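Local coordinates for protein succinate dehydrogenase subunit A (Mycolicibacterium smegmatis, PDB 7D6V) that probably oxidises succinate to fumarate with its bound FAD and passes the electrons on toward quinone as the flavoprotein subunit of succinate dehydrogenase, at residues A[242-247]-A[551-556]; A[407-412]-A[444-449]; A[78-83]-A[619-624]; A[26-31]-A[164-169]. One frame throughout, in Å; residues are numbered along the deposited sequence.

Contact 1 (A[242-247]-A[551-556])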
loop_
_atom_site.group_PDB
_atom_site.type_symbol
_atom_site.label_atom_id
_atom_site.label_comp_id
_atom_site.label_asym_id
_atom_site.label_seq_id
_atom_site.Cartn_x
_atom_site.Cartn_y
_atom_site.Cartn_z
ATOM N N ASN A 242 -11.237 -8.605 29.275
ATOM C CA ASN A 242 -12.120 -8.813 28.126
ATOM C C ASN A 242 -11.479 -9.684 27.052
ATOM O O ASN A 242 -11.717 -9.485 25.860
ATOM C CB ASN A 242 -12.561 -7.478 27.524
ATOM C CG ASN A 242 -13.390 -6.658 28.480
ATOM O OD1 ASN A 242 -13.896 -7.169 29.476
ATOM N ND2 ASN A 242 -13.530 -5.375 28.186
ATOM N N MET A 243 -10.674 -10.666 27.456
ATOM C CA MET A 243 -9.986 -11.495 26.476
ATOM C C MET A 243 -10.916 -12.472 25.773
ATOM O O MET A 243 -10.524 -13.048 24.755
ATOM C CB MET A 243 -8.840 -12.255 27.143
ATOM C CG MET A 243 -7.621 -11.397 27.432
ATOM S SD MET A 243 -7.283 -10.182 26.145
ATOM C CE MET A 243 -6.355 -11.163 24.975
ATOM N N GLU A 244 -12.130 -12.666 26.282
ATOM C CA GLU A 244 -13.118 -13.520 25.640
ATOM C C GLU A 244 -13.895 -12.806 24.546
ATOM O O GLU A 244 -14.741 -13.430 23.900
ATOM C CB GLU A 244 -14.097 -14.066 26.682
ATOM C CG GLU A 244 -14.999 -13.016 27.303
ATOM C CD GLU A 244 -14.374 -12.326 28.500
ATOM O OE1 GLU A 244 -13.169 -12.010 28.456
ATOM O OE2 GLU A 244 -15.091 -12.095 29.493
ATOM N N PHE A 245 -13.635 -11.525 24.322
ATOM C CA PHE A 245 -14.381 -10.726 23.357
ATOM C C PHE A 245 -13.517 -10.549 22.117
ATOM O O PHE A 245 -12.629 -9.696 22.076
ATOM C CB PHE A 245 -14.791 -9.395 23.971
ATOM C CG PHE A 245 -15.860 -9.528 25.004
ATOM C CD1 PHE A 245 -15.571 -9.365 26.342
ATOM C CD2 PHE A 245 -17.153 -9.838 24.636
ATOM C CE1 PHE A 245 -16.550 -9.504 27.291
ATOM C CE2 PHE A 245 -18.138 -9.973 25.581
ATOM C CZ PHE A 245 -17.838 -9.804 26.909
ATOM N N ILE A 246 -13.789 -11.362 21.104
ATOM C CA ILE A 246 -13.060 -11.349 19.845
ATOM C C ILE A 246 -14.071 -11.173 18.727
ATOM O O ILE A 246 -15.105 -11.848 18.709
ATOM C CB ILE A 246 -12.241 -12.638 19.650
ATOM C CG1 ILE A 246 -11.096 -12.695 20.657
ATOM C CG2 ILE A 246 -11.712 -12.729 18.233
ATOM C CD1 ILE A 246 -10.341 -13.990 20.639
ATOM N N GLN A 247 -13.785 -10.259 17.809
ATOM C CA GLN A 247 -14.653 -10.056 16.662
ATOM C C GLN A 247 -14.393 -11.141 15.627
ATOM O O GLN A 247 -13.251 -11.354 15.207
ATOM C CB GLN A 247 -14.441 -8.671 16.062
ATOM C CG GLN A 247 -15.538 -8.260 15.104
ATOM C CD GLN A 247 -15.708 -6.765 15.025
ATOM O OE1 GLN A 247 -16.256 -6.141 15.931
ATOM N NE2 GLN A 247 -15.222 -6.176 13.944
ATOM N N ALA A 551 -9.188 -18.766 26.380
ATOM C CA ALA A 551 -10.022 -19.925 26.673
ATOM C C ALA A 551 -10.589 -19.862 28.085
ATOM O O ALA A 551 -11.768 -20.166 28.301
ATOM C CB ALA A 551 -9.223 -21.209 26.471
ATOM N N LYS A 552 -9.773 -19.463 29.063
ATOM C CA LYS A 552 -10.268 -19.410 30.434
ATOM C C LYS A 552 -11.323 -18.321 30.606
ATOM O O LYS A 552 -12.337 -18.535 31.284
ATOM C CB LYS A 552 -9.108 -19.206 31.404
ATOM C CG LYS A 552 -8.267 -20.448 31.591
ATOM C CD LYS A 552 -7.355 -20.329 32.792
ATOM C CE LYS A 552 -6.715 -21.664 33.115
ATOM N NZ LYS A 552 -6.034 -21.637 34.432
ATOM N N ALA A 553 -11.115 -17.153 29.991
ATOM C CA ALA A 553 -12.131 -16.107 30.061
ATOM C C ALA A 553 -13.435 -16.557 29.412
ATOM O O ALA A 553 -14.523 -16.337 29.964
ATOM C CB ALA A 553 -11.614 -14.830 29.404
ATOM N N ALA A 554 -13.343 -17.201 28.243
ATOM C CA ALA A 554 -14.542 -17.664 27.556
ATOM C C ALA A 554 -15.270 -18.733 28.354
ATOM O O ALA A 554 -16.503 -18.801 28.319
ATOM C CB ALA A 554 -14.182 -18.193 26.169
ATOM N N LEU A 555 -14.533 -19.580 29.071
ATOM C CA LEU A 555 -15.187 -20.562 29.927
ATOM C C LEU A 555 -15.860 -19.896 31.117
ATOM O O LEU A 555 -16.932 -20.328 31.554
ATOM C CB LEU A 555 -14.180 -21.604 30.406
ATOM C CG LEU A 555 -14.779 -22.744 31.232
ATOM C CD1 LEU A 555 -15.542 -23.705 30.338
ATOM C CD2 LEU A 555 -13.704 -23.470 32.011
ATOM N N GLN A 556 -15.245 -18.845 31.660
ATOM C CA GLN A 556 -15.776 -18.254 32.881
ATOM C C GLN A 556 -16.992 -17.369 32.635
ATOM O O GLN A 556 -17.880 -17.310 33.492
ATOM C CB GLN A 556 -14.688 -17.458 33.597
ATOM C CG GLN A 556 -14.976 -17.245 35.067
ATOM C CD GLN A 556 -13.722 -17.230 35.905
ATOM O OE1 GLN A 556 -12.718 -17.843 35.548
ATOM N NE2 GLN A 556 -13.770 -16.525 37.027
#

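Contact 2 (A[407-412]-A[444-449])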
loop_
_atom_site.group_PDB
_atom_site.type_symbol
_atom_site.label_atom_id
_atom_site.label_comp_id
_atom_site.label_asym_id
_atom_site.label_seq_id
_atom_site.Cartn_x
_atom_site.Cartn_y
_atom_site.Cartn_z
ATOM N N GLY A 407 6.239 1.362 35.337
ATOM C CA GLY A 407 6.041 2.446 34.400
ATOM C C GLY A 407 5.738 1.906 33.018
ATOM O O GLY A 407 6.490 2.134 32.069
ATOM N N LEU A 408 4.632 1.179 32.901
ATOM C CA LEU A 408 4.225 0.524 31.668
ATOM C C LEU A 408 2.985 1.211 31.117
ATOM O O LEU A 408 2.116 1.638 31.879
ATOM C CB LEU A 408 3.942 -0.961 31.910
ATOM C CG LEU A 408 3.569 -1.819 30.702
ATOM C CD1 LEU A 408 4.640 -1.738 29.634
ATOM C CD2 LEU A 408 3.348 -3.254 31.128
ATOM N N PHE A 409 2.920 1.341 29.796
ATOM C CA PHE A 409 1.832 2.046 29.136
ATOM C C PHE A 409 1.427 1.273 27.890
ATOM O O PHE A 409 2.239 0.563 27.296
ATOM C CB PHE A 409 2.246 3.487 28.791
ATOM C CG PHE A 409 2.631 4.305 29.994
ATOM C CD1 PHE A 409 1.683 5.026 30.696
ATOM C CD2 PHE A 409 3.940 4.338 30.432
ATOM C CE1 PHE A 409 2.033 5.763 31.803
ATOM C CE2 PHE A 409 4.295 5.070 31.539
ATOM C CZ PHE A 409 3.341 5.784 32.224
ATOM N N ALA A 410 0.158 1.399 27.505
ATOM C CA ALA A 410 -0.364 0.624 26.387
ATOM C C ALA A 410 -1.452 1.405 25.667
ATOM O O ALA A 410 -2.185 2.184 26.278
ATOM C CB ALA A 410 -0.911 -0.729 26.850
ATOM N N ALA A 411 -1.553 1.174 24.360
ATOM C CA ALA A 411 -2.543 1.840 23.526
ATOM C C ALA A 411 -2.784 1.000 22.281
ATOM O O ALA A 411 -1.939 0.199 21.879
ATOM C CB ALA A 411 -2.097 3.253 23.145
ATOM N N GLY A 412 -3.954 1.188 21.678
ATOM C CA GLY A 412 -4.275 0.507 20.440
ATOM C C GLY A 412 -5.041 -0.786 20.620
ATOM O O GLY A 412 -5.835 -0.918 21.554
ATOM N N ALA A 444 5.537 10.547 29.435
ATOM C CA ALA A 444 6.333 11.741 29.708
ATOM C C ALA A 444 6.127 12.235 31.136
ATOM O O ALA A 444 7.090 12.603 31.821
ATOM C CB ALA A 444 5.992 12.838 28.703
ATOM N N ASP A 445 4.876 12.248 31.604
ATOM C CA ASP A 445 4.603 12.655 32.978
ATOM C C ASP A 445 5.282 11.727 33.976
ATOM O O ASP A 445 5.863 12.187 34.968
ATOM C CB ASP A 445 3.098 12.687 33.230
ATOM C CG ASP A 445 2.418 13.855 32.556
ATOM O OD1 ASP A 445 3.123 14.728 32.009
ATOM O OD2 ASP A 445 1.173 13.899 32.575
ATOM N N TYR A 446 5.213 10.417 33.734
ATOM C CA TYR A 446 5.835 9.461 34.643
ATOM C C TYR A 446 7.345 9.653 34.694
ATOM O O TYR A 446 7.947 9.605 35.772
ATOM C CB TYR A 446 5.479 8.036 34.220
ATOM C CG TYR A 446 6.191 6.954 34.998
ATOM C CD1 TYR A 446 7.311 6.321 34.480
ATOM C CD2 TYR A 446 5.736 6.560 36.246
ATOM C CE1 TYR A 446 7.961 5.335 35.189
ATOM C CE2 TYR A 446 6.379 5.575 36.960
ATOM C CZ TYR A 446 7.488 4.965 36.427
ATOM O OH TYR A 446 8.128 3.982 37.142
ATOM N N VAL A 447 7.971 9.879 33.538
ATOM C CA VAL A 447 9.423 10.032 33.502
ATOM C C VAL A 447 9.849 11.325 34.188
ATOM O O VAL A 447 10.852 11.355 34.910
ATOM C CB VAL A 447 9.927 9.955 32.051
ATOM C CG1 VAL A 447 11.383 10.366 31.969
ATOM C CG2 VAL A 447 9.748 8.549 31.516
ATOM N N ARG A 448 9.098 12.411 33.987
ATOM C CA ARG A 448 9.424 13.657 34.678
ATOM C C ARG A 448 9.172 13.584 36.179
ATOM O O ARG A 448 9.855 14.271 36.946
ATOM C CB ARG A 448 8.657 14.823 34.062
ATOM C CG ARG A 448 9.049 15.109 32.631
ATOM C CD ARG A 448 10.464 15.676 32.637
ATOM N NE ARG A 448 10.938 16.105 31.326
ATOM C CZ ARG A 448 11.608 15.330 30.482
ATOM N NH1 ARG A 448 11.998 15.806 29.309
ATOM N NH2 ARG A 448 11.920 14.090 30.829
ATOM N N ALA A 449 8.217 12.768 36.625
ATOM C CA ALA A 449 7.911 12.660 38.046
ATOM C C ALA A 449 8.722 11.576 38.746
ATOM O O ALA A 449 8.279 11.037 39.768
ATOM C CB ALA A 449 6.416 12.413 38.244
#

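Contact 3 (A[78-83]-A[619-624])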
loop_
_atom_site.group_PDB
_atom_site.type_symbol
_atom_site.label_atom_id
_atom_site.label_comp_id
_atom_site.label_asym_id
_atom_site.label_seq_id
_atom_site.Cartn_x
_atom_site.Cartn_y
_atom_site.Cartn_z
ATOM N N GLY A 78 -21.267 -2.267 21.919
ATOM C CA GLY A 78 -20.392 -2.630 23.010
ATOM C C GLY A 78 -21.233 -3.022 24.202
ATOM O O GLY A 78 -20.721 -3.533 25.202
ATOM N N LYS A 79 -22.537 -2.773 24.089
ATOM C CA LYS A 79 -23.542 -3.277 25.024
ATOM C C LYS A 79 -23.310 -2.771 26.441
ATOM O O LYS A 79 -23.601 -3.469 27.414
ATOM C CB LYS A 79 -23.602 -4.806 24.998
ATOM C CG LYS A 79 -24.536 -5.362 23.937
ATOM C CD LYS A 79 -24.003 -5.119 22.541
ATOM C CE LYS A 79 -24.982 -5.584 21.485
ATOM N NZ LYS A 79 -24.559 -5.144 20.131
ATOM N N PHE A 80 -22.783 -1.554 26.554
ATOM C CA PHE A 80 -22.569 -0.866 27.824
ATOM C C PHE A 80 -21.592 -1.606 28.728
ATOM O O PHE A 80 -21.586 -1.403 29.946
ATOM C CB PHE A 80 -23.900 -0.613 28.538
ATOM C CG PHE A 80 -24.811 0.310 27.785
ATOM C CD1 PHE A 80 -25.736 -0.191 26.889
ATOM C CD2 PHE A 80 -24.724 1.679 27.954
ATOM C CE1 PHE A 80 -26.565 0.654 26.188
ATOM C CE2 PHE A 80 -25.553 2.529 27.255
ATOM C CZ PHE A 80 -26.474 2.016 26.373
ATOM N N LEU A 81 -20.753 -2.455 28.145
ATOM C CA LEU A 81 -19.624 -3.041 28.846
ATOM C C LEU A 81 -18.376 -2.177 28.722
ATOM O O LEU A 81 -17.364 -2.467 29.365
ATOM C CB LEU A 81 -19.348 -4.447 28.296
ATOM C CG LEU A 81 -18.342 -5.350 29.007
ATOM C CD1 LEU A 81 -18.859 -5.760 30.373
ATOM C CD2 LEU A 81 -18.018 -6.550 28.169
ATOM N N ASN A 82 -18.450 -1.110 27.930
ATOM C CA ASN A 82 -17.308 -0.253 27.648
ATOM C C ASN A 82 -16.783 0.402 28.917
ATOM O O ASN A 82 -17.509 0.589 29.896
ATOM C CB ASN A 82 -17.714 0.844 26.666
ATOM C CG ASN A 82 -18.341 0.303 25.408
ATOM O OD1 ASN A 82 -19.558 0.183 25.317
ATOM N ND2 ASN A 82 -17.522 0.034 24.407
ATOM N N ASN A 83 -15.503 0.761 28.891
ATOM C CA ASN A 83 -14.983 1.747 29.829
ATOM C C ASN A 83 -15.547 3.104 29.433
ATOM O O ASN A 83 -15.167 3.665 28.403
ATOM C CB ASN A 83 -13.458 1.757 29.816
ATOM C CG ASN A 83 -12.868 2.379 31.066
ATOM O OD1 ASN A 83 -13.412 3.334 31.614
ATOM N ND2 ASN A 83 -11.751 1.836 31.524
ATOM N N GLU A 619 -32.726 0.063 30.679
ATOM C CA GLU A 619 -33.314 -1.037 31.426
ATOM C C GLU A 619 -33.110 -2.379 30.743
ATOM O O GLU A 619 -33.426 -3.415 31.335
ATOM C CB GLU A 619 -34.803 -0.778 31.644
ATOM C CG GLU A 619 -35.096 0.061 32.870
ATOM C CD GLU A 619 -36.570 0.140 33.186
ATOM O OE1 GLU A 619 -37.387 -0.074 32.269
ATOM O OE2 GLU A 619 -36.911 0.415 34.354
ATOM N N LYS A 620 -32.597 -2.383 29.518
ATOM C CA LYS A 620 -32.264 -3.611 28.819
ATOM C C LYS A 620 -30.836 -4.070 29.079
ATOM O O LYS A 620 -30.466 -5.163 28.639
ATOM C CB LYS A 620 -32.472 -3.422 27.315
ATOM C CG LYS A 620 -33.753 -2.692 26.963
ATOM C CD LYS A 620 -33.960 -2.634 25.463
ATOM C CE LYS A 620 -32.817 -1.908 24.783
ATOM N NZ LYS A 620 -33.204 -1.395 23.443
ATOM N N TYR A 621 -30.031 -3.272 29.780
ATOM C CA TYR A 621 -28.621 -3.584 29.966
ATOM C C TYR A 621 -28.202 -3.486 31.426
ATOM O O TYR A 621 -27.237 -4.131 31.842
ATOM C CB TYR A 621 -27.756 -2.652 29.119
ATOM C CG TYR A 621 -27.999 -2.758 27.634
ATOM C CD1 TYR A 621 -27.272 -3.643 26.855
ATOM C CD2 TYR A 621 -28.950 -1.966 27.009
ATOM C CE1 TYR A 621 -27.485 -3.740 25.500
ATOM C CE2 TYR A 621 -29.171 -2.056 25.654
ATOM C CZ TYR A 621 -28.434 -2.945 24.905
ATOM O OH TYR A 621 -28.650 -3.040 23.552
ATOM N N TYR A 622 -28.915 -2.688 32.210
ATOM C CA TYR A 622 -28.526 -2.392 33.578
ATOM C C TYR A 622 -29.532 -2.974 34.560
ATOM O O TYR A 622 -30.728 -3.064 34.273
ATOM C CB TYR A 622 -28.412 -0.881 33.806
ATOM C CG TYR A 622 -27.171 -0.250 33.222
ATOM C CD1 TYR A 622 -26.153 0.205 34.041
ATOM C CD2 TYR A 622 -27.025 -0.101 31.853
ATOM C CE1 TYR A 622 -25.020 0.779 33.513
ATOM C CE2 TYR A 622 -25.898 0.474 31.317
ATOM C CZ TYR A 622 -24.898 0.912 32.150
ATOM O OH TYR A 622 -23.771 1.487 31.617
ATOM N N THR A 623 -29.028 -3.369 35.725
ATOM C CA THR A 623 -29.888 -3.716 36.838
ATOM C C THR A 623 -30.556 -2.451 37.368
ATOM O O THR A 623 -30.113 -1.338 37.075
ATOM C CB THR A 623 -29.081 -4.395 37.944
ATOM O OG1 THR A 623 -28.125 -3.472 38.477
ATOM C CG2 THR A 623 -28.349 -5.610 37.405
ATOM N N PRO A 624 -31.630 -2.583 38.156
ATOM C CA PRO A 624 -32.256 -1.382 38.728
ATOM C C PRO A 624 -31.351 -0.703 39.744
ATOM O O PRO A 624 -31.733 -0.474 40.896
ATOM C CB PRO A 624 -33.535 -1.921 39.382
ATOM C CG PRO A 624 -33.316 -3.386 39.518
ATOM C CD PRO A 624 -32.457 -3.782 38.368
#

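Contact 4 (A[26-31]-A[164-169])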
loop_
_atom_site.group_PDB
_atom_site.type_symbol
_atom_site.label_atom_id
_atom_site.label_comp_id
_atom_site.label_asym_id
_atom_site.label_seq_id
_atom_site.Cartn_x
_atom_site.Cartn_y
_atom_site.Cartn_z
ATOM N N GLU A 26 4.047 12.417 20.402
ATOM C CA GLU A 26 3.691 13.130 21.625
ATOM C C GLU A 26 4.851 13.167 22.615
ATOM O O GLU A 26 5.134 14.212 23.219
ATOM C CB GLU A 26 2.462 12.483 22.261
ATOM C CG GLU A 26 2.049 13.092 23.584
ATOM C CD GLU A 26 1.426 14.463 23.436
ATOM O OE1 GLU A 26 1.168 14.886 22.290
ATOM O OE2 GLU A 26 1.191 15.119 24.470
ATOM N N ALA A 27 5.538 12.036 22.791
ATOM C CA ALA A 27 6.650 11.981 23.732
ATOM C C ALA A 27 7.791 12.887 23.291
ATOM O O ALA A 27 8.443 13.524 24.126
ATOM C CB ALA A 27 7.135 10.541 23.887
ATOM N N ARG A 28 8.056 12.954 21.984
ATOM C CA ARG A 28 9.068 13.884 21.499
ATOM C C ARG A 28 8.641 15.328 21.726
ATOM O O ARG A 28 9.472 16.181 22.057
ATOM C CB ARG A 28 9.356 13.641 20.019
ATOM C CG ARG A 28 10.622 14.324 19.521
ATOM C CD ARG A 28 10.300 15.629 18.821
ATOM N NE ARG A 28 11.442 16.183 18.104
ATOM C CZ ARG A 28 11.463 17.404 17.579
ATOM N NH1 ARG A 28 10.406 18.193 17.702
ATOM N NH2 ARG A 28 12.537 17.837 16.936
ATOM N N GLU A 29 7.352 15.625 21.543
ATOM C CA GLU A 29 6.878 16.987 21.775
ATOM C C GLU A 29 7.075 17.395 23.228
ATOM O O GLU A 29 7.467 18.532 23.513
ATOM C CB GLU A 29 5.408 17.119 21.383
ATOM C CG GLU A 29 5.131 16.948 19.898
ATOM C CD GLU A 29 5.722 18.052 19.047
ATOM O OE1 GLU A 29 5.814 19.201 19.530
ATOM O OE2 GLU A 29 6.092 17.769 17.888
ATOM N N ARG A 30 6.805 16.485 24.165
ATOM C CA ARG A 30 7.038 16.812 25.568
ATOM C C ARG A 30 8.519 16.882 25.911
ATOM O O ARG A 30 8.873 17.392 26.978
ATOM C CB ARG A 30 6.339 15.799 26.471
ATOM C CG ARG A 30 4.854 15.668 26.203
ATOM C CD ARG A 30 4.042 16.670 27.012
ATOM N NE ARG A 30 4.232 18.053 26.574
ATOM C CZ ARG A 30 3.809 18.548 25.413
ATOM N NH1 ARG A 30 3.164 17.779 24.546
ATOM N NH2 ARG A 30 4.034 19.819 25.116
ATOM N N GLY A 31 9.383 16.355 25.055
ATOM C CA GLY A 31 10.816 16.495 25.214
ATOM C C GLY A 31 11.393 15.266 25.874
ATOM O O GLY A 31 11.452 15.182 27.102
ATOM N N ALA A 164 18.906 12.350 17.323
ATOM C CA ALA A 164 19.229 12.966 18.604
ATOM C C ALA A 164 18.118 12.745 19.622
ATOM O O ALA A 164 18.389 12.547 20.811
ATOM C CB ALA A 164 19.500 14.457 18.413
ATOM N N ARG A 165 16.862 12.782 19.180
ATOM C CA ARG A 165 15.724 12.575 20.064
ATOM C C ARG A 165 14.861 11.379 19.693
ATOM O O ARG A 165 14.239 10.798 20.579
ATOM C CB ARG A 165 14.828 13.823 20.101
ATOM C CG ARG A 165 15.561 15.145 20.218
ATOM C CD ARG A 165 16.504 15.169 21.402
ATOM N NE ARG A 165 15.798 15.144 22.676
ATOM C CZ ARG A 165 16.401 15.174 23.859
ATOM N NH1 ARG A 165 17.722 15.234 23.925
ATOM N NH2 ARG A 165 15.685 15.149 24.975
ATOM N N ILE A 166 14.796 11.003 18.419
ATOM C CA ILE A 166 13.977 9.884 17.970
ATOM C C ILE A 166 14.844 8.964 17.125
ATOM O O ILE A 166 15.438 9.405 16.134
ATOM C CB ILE A 166 12.755 10.343 17.159
ATOM C CG1 ILE A 166 11.742 11.055 18.050
ATOM C CG2 ILE A 166 12.095 9.159 16.479
ATOM C CD1 ILE A 166 10.509 11.497 17.304
ATOM N N ARG A 167 14.905 7.692 17.503
ATOM C CA ARG A 167 15.553 6.670 16.698
ATOM C C ARG A 167 14.580 5.525 16.462
ATOM O O ARG A 167 13.865 5.110 17.377
ATOM C CB ARG A 167 16.826 6.150 17.365
ATOM C CG ARG A 167 17.661 5.273 16.459
ATOM C CD ARG A 167 19.013 4.975 17.057
ATOM N NE ARG A 167 19.705 3.938 16.303
ATOM C CZ ARG A 167 20.885 3.432 16.636
ATOM N NH1 ARG A 167 21.515 3.871 17.715
ATOM N NH2 ARG A 167 21.437 2.492 15.887
ATOM N N VAL A 168 14.556 5.020 15.233
ATOM C CA VAL A 168 13.669 3.935 14.834
ATOM C C VAL A 168 14.496 2.668 14.683
ATOM O O VAL A 168 15.526 2.669 13.999
ATOM C CB VAL A 168 12.927 4.261 13.526
ATOM C CG1 VAL A 168 11.928 3.167 13.200
ATOM C CG2 VAL A 168 12.232 5.605 13.629
ATOM N N PHE A 169 14.049 1.592 15.324
ATOM C CA PHE A 169 14.682 0.279 15.236
ATOM C C PHE A 169 13.682 -0.661 14.573
ATOM O O PHE A 169 12.920 -1.349 15.255
ATOM C CB PHE A 169 15.100 -0.254 16.613
ATOM C CG PHE A 169 16.029 0.648 17.376
ATOM C CD1 PHE A 169 17.368 0.325 17.508
ATOM C CD2 PHE A 169 15.560 1.793 17.995
ATOM C CE1 PHE A 169 18.222 1.136 18.220
ATOM C CE2 PHE A 169 16.413 2.609 18.705
ATOM C CZ PHE A 169 17.745 2.278 18.820
#

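Contact 1 (A[242-247]-A[551-556])
Glu244 and Ala553 bring the turn at 242-247 up against the last turn of helix 532-556. The apolar part of the contact is made of very small groups. Glu244 CB sits on the helix backbone, 3.6 Å from Ala554 N, and has Ala554 CB beside it at 4.2 Å. One step back, Met243 CB faces Ala553 CB at 4.4 Å, while the rest of the methionine runs away from the helix. Because alanines line this side, turn and helix backbone come close together, with CA of Glu244 4.8 Å from CA of Ala554. Within the turn itself, Glu244 CG rests 3.8 Å above one face of the Phe245 ring, offset toward the ring's rim.

The turn is type I, from Asn242 to Phe245. The contact therefore joins the turn that leads into strand 246-253, in the FAD-binding part of the chain, to helix 532-556 of the C-terminal part.

The polar interactions of Glu244 go to partners outside the two segments. Its CG stands between the backbone N and the carbonyl carbon (chi1 68°), and the bend at chi2 (-87°) carries the carboxylate back across the helix end. There OE1 lies over the methyl of Ala553 at 3.4 Å, a van der Waals touch, while OE2 forms a salt bridge with Arg557, just beyond the helix. Glu244 O accepts a hydrogen bond from Arg500 NH1.

Contact 2 (A[407-412]-A[444-449])
Gly407 and Phe409 sit at the outer edge of the five-stranded parallel sheet of the Rossmann-type FAD-binding fold, where Tyr446, near the end of helix 427-448, lies against them. Two kinds of touch carry the contact. The first is a CH-pi interaction: Gly407 CA stands over one face of the tyrosine ring, 3.8 Å from its centroid and 26° off the ring normal. It is displaced toward the hydroxyl end, so the nearest ring atom to Gly407 CA is Tyr446 CZ at 3.5 Å, with CE1 of the same ring close behind. Since Gly407 has no side chain, the aromatic face lies directly on the backbone.

The second touch is apolar. Phe409 points its far end at the base of the tyrosine side chain, with Phe409 CZ 3.7 Å from Tyr446 CB. The methylene meets the phenylalanine ring at its edge, near the ring plane, and the two side chains cross obliquely without stacking. Tyr446 CG is anti to the backbone N (chi1 174°), which swings the ring toward Gly407, while the backbone itself directs CB at Phe409.

Gly407, just before the strand, and Phe409 hydrogen-bond through their backbones with Val205 of strand 204-206, and Phe409 also with Leu207. Further along the same segment, Gly412 reaches the FAD. On the helix side, Phe409 also packs on Ala443 and Ala411 on Ala439, so helix 427-448 lies along this margin of the sheet, with helix 18-30 beside it touching Ala411 and Ala444.

Contact 3 (A[78-83]-A[619-624])
The carbonyl oxygen of Phe80 accepts a hydrogen bond from Arg577 NH2, and the same arginine makes a cation-pi interaction with the ring of Tyr622, which packs on Phe80 across the contact. Arg577 thus ties together the two sides of an aromatic cluster formed by Phe80, Tyr621 and Tyr622. The phenylalanine is presented by a tight reversal. Lys79, with positive phi, is the C-prime residue of a Schellman motif ending helix 67-76, in which Phe80 N reaches back to Met75 O. The same residues form a type I' turn from Gly78 to Leu81, closed by Leu81 N to Gly78 O at 3.1 Å.

With CG anti to its carbonyl carbon (chi1 -64°), Phe80 stands up from this turn and meets both tyrosines, Tyr621 at its CD1 and CE1, Tyr622 at CB, CG and CD2. Phe80 CD1 lies over one face of the Tyr621 ring, 3.5 Å from Tyr621 CG. The two ring planes make 52°, an oblique meeting with centroids 4.8 Å apart. Tyr622 comes differently, as an offset edge-to-face pair: its edge is turned toward the Phe80 face, with the planes at 74° and the centroids 5.7 Å apart. Tyr622 CE2 also touches Phe80 CB at 3.6 Å.

Phe613 adds a further edge-to-face partner for Phe80, and Glu617 and Leu618 of helix 615-618 also pack on Phe80. The C-terminal loop is held in this way onto the FAD-binding part of the chain. At the margin of the cluster Lys79 CG meets the edge of the Tyr621 ring, 3.7 Å from CE1.

Contact 4 (A[26-31]-A[164-169])
Arg28 and Ile166 meet where the first helix of the Rossmann-type fold, 18-30, packs on the outer strand of the parallel sheet, 166-169. That helix is the crossover of a beta-alpha-beta unit between strands 11-14 and 34-37, and strand 166-169 adds on beside 34-37.

The arginine can be followed outward from the helix. Its CB touches the far end of the isoleucine, 3.6 Å from Ile166 CD1, with CG1 of the same residue a little farther. CG meets the same methyl, also 3.6 Å from Ile166 CD1, and Arg28 CG has Arg165 CB at 4.3 Å. With CG anti to the backbone N of Arg28 (chi1 -166°), the chain leaves toward the strand, and the two side chains cross at about a right angle. A bend at chi2 (-98°) next turns the outer half toward helix 136-159, where Arg28 packs on Leu151. At the tip, NH2 makes a salt bridge with Asp155 OD1. Arg28 therefore joins three elements: its stem lies on the strand and its charged end is held by a second helix.

Arg165 lies nearby, with its NE 6.4 Å from Arg28 NE. Asp155, bonded to Arg28 and touched by Arg165, probably eases the closeness of the like charges. Gly31, the first residue to leave helical backbone angles, has a positive phi. Here the Arg165 guanidinium approaches by its edge, and the NH2 nitrogen of Arg165 stops 4.4 Å from Gly31 C.

How the contacts relate
Contacts 2 and 4 serve the same parallel sheet: one covers its outermost strand 408-409, the other the outermost strand 166-169 at the far margin. Their helices meet, with Ala444 CB 3.7 Å from Arg30 CB. Contacts 1 and 3 instead bring C-terminal parts of the chain back to the FAD-binding part, and they touch through Phe245 and Leu81. Contacts 1 and 2 are buried, contacts 3 and 4 only partly so. Contact 1 relies on alanines with a buried, salt-bridged glutamate. Contact 3 is aromatic. Contact 2 combines aromatic rings with a bare glycine backbone, whereas contact 4 sets arginine stems against an isoleucine.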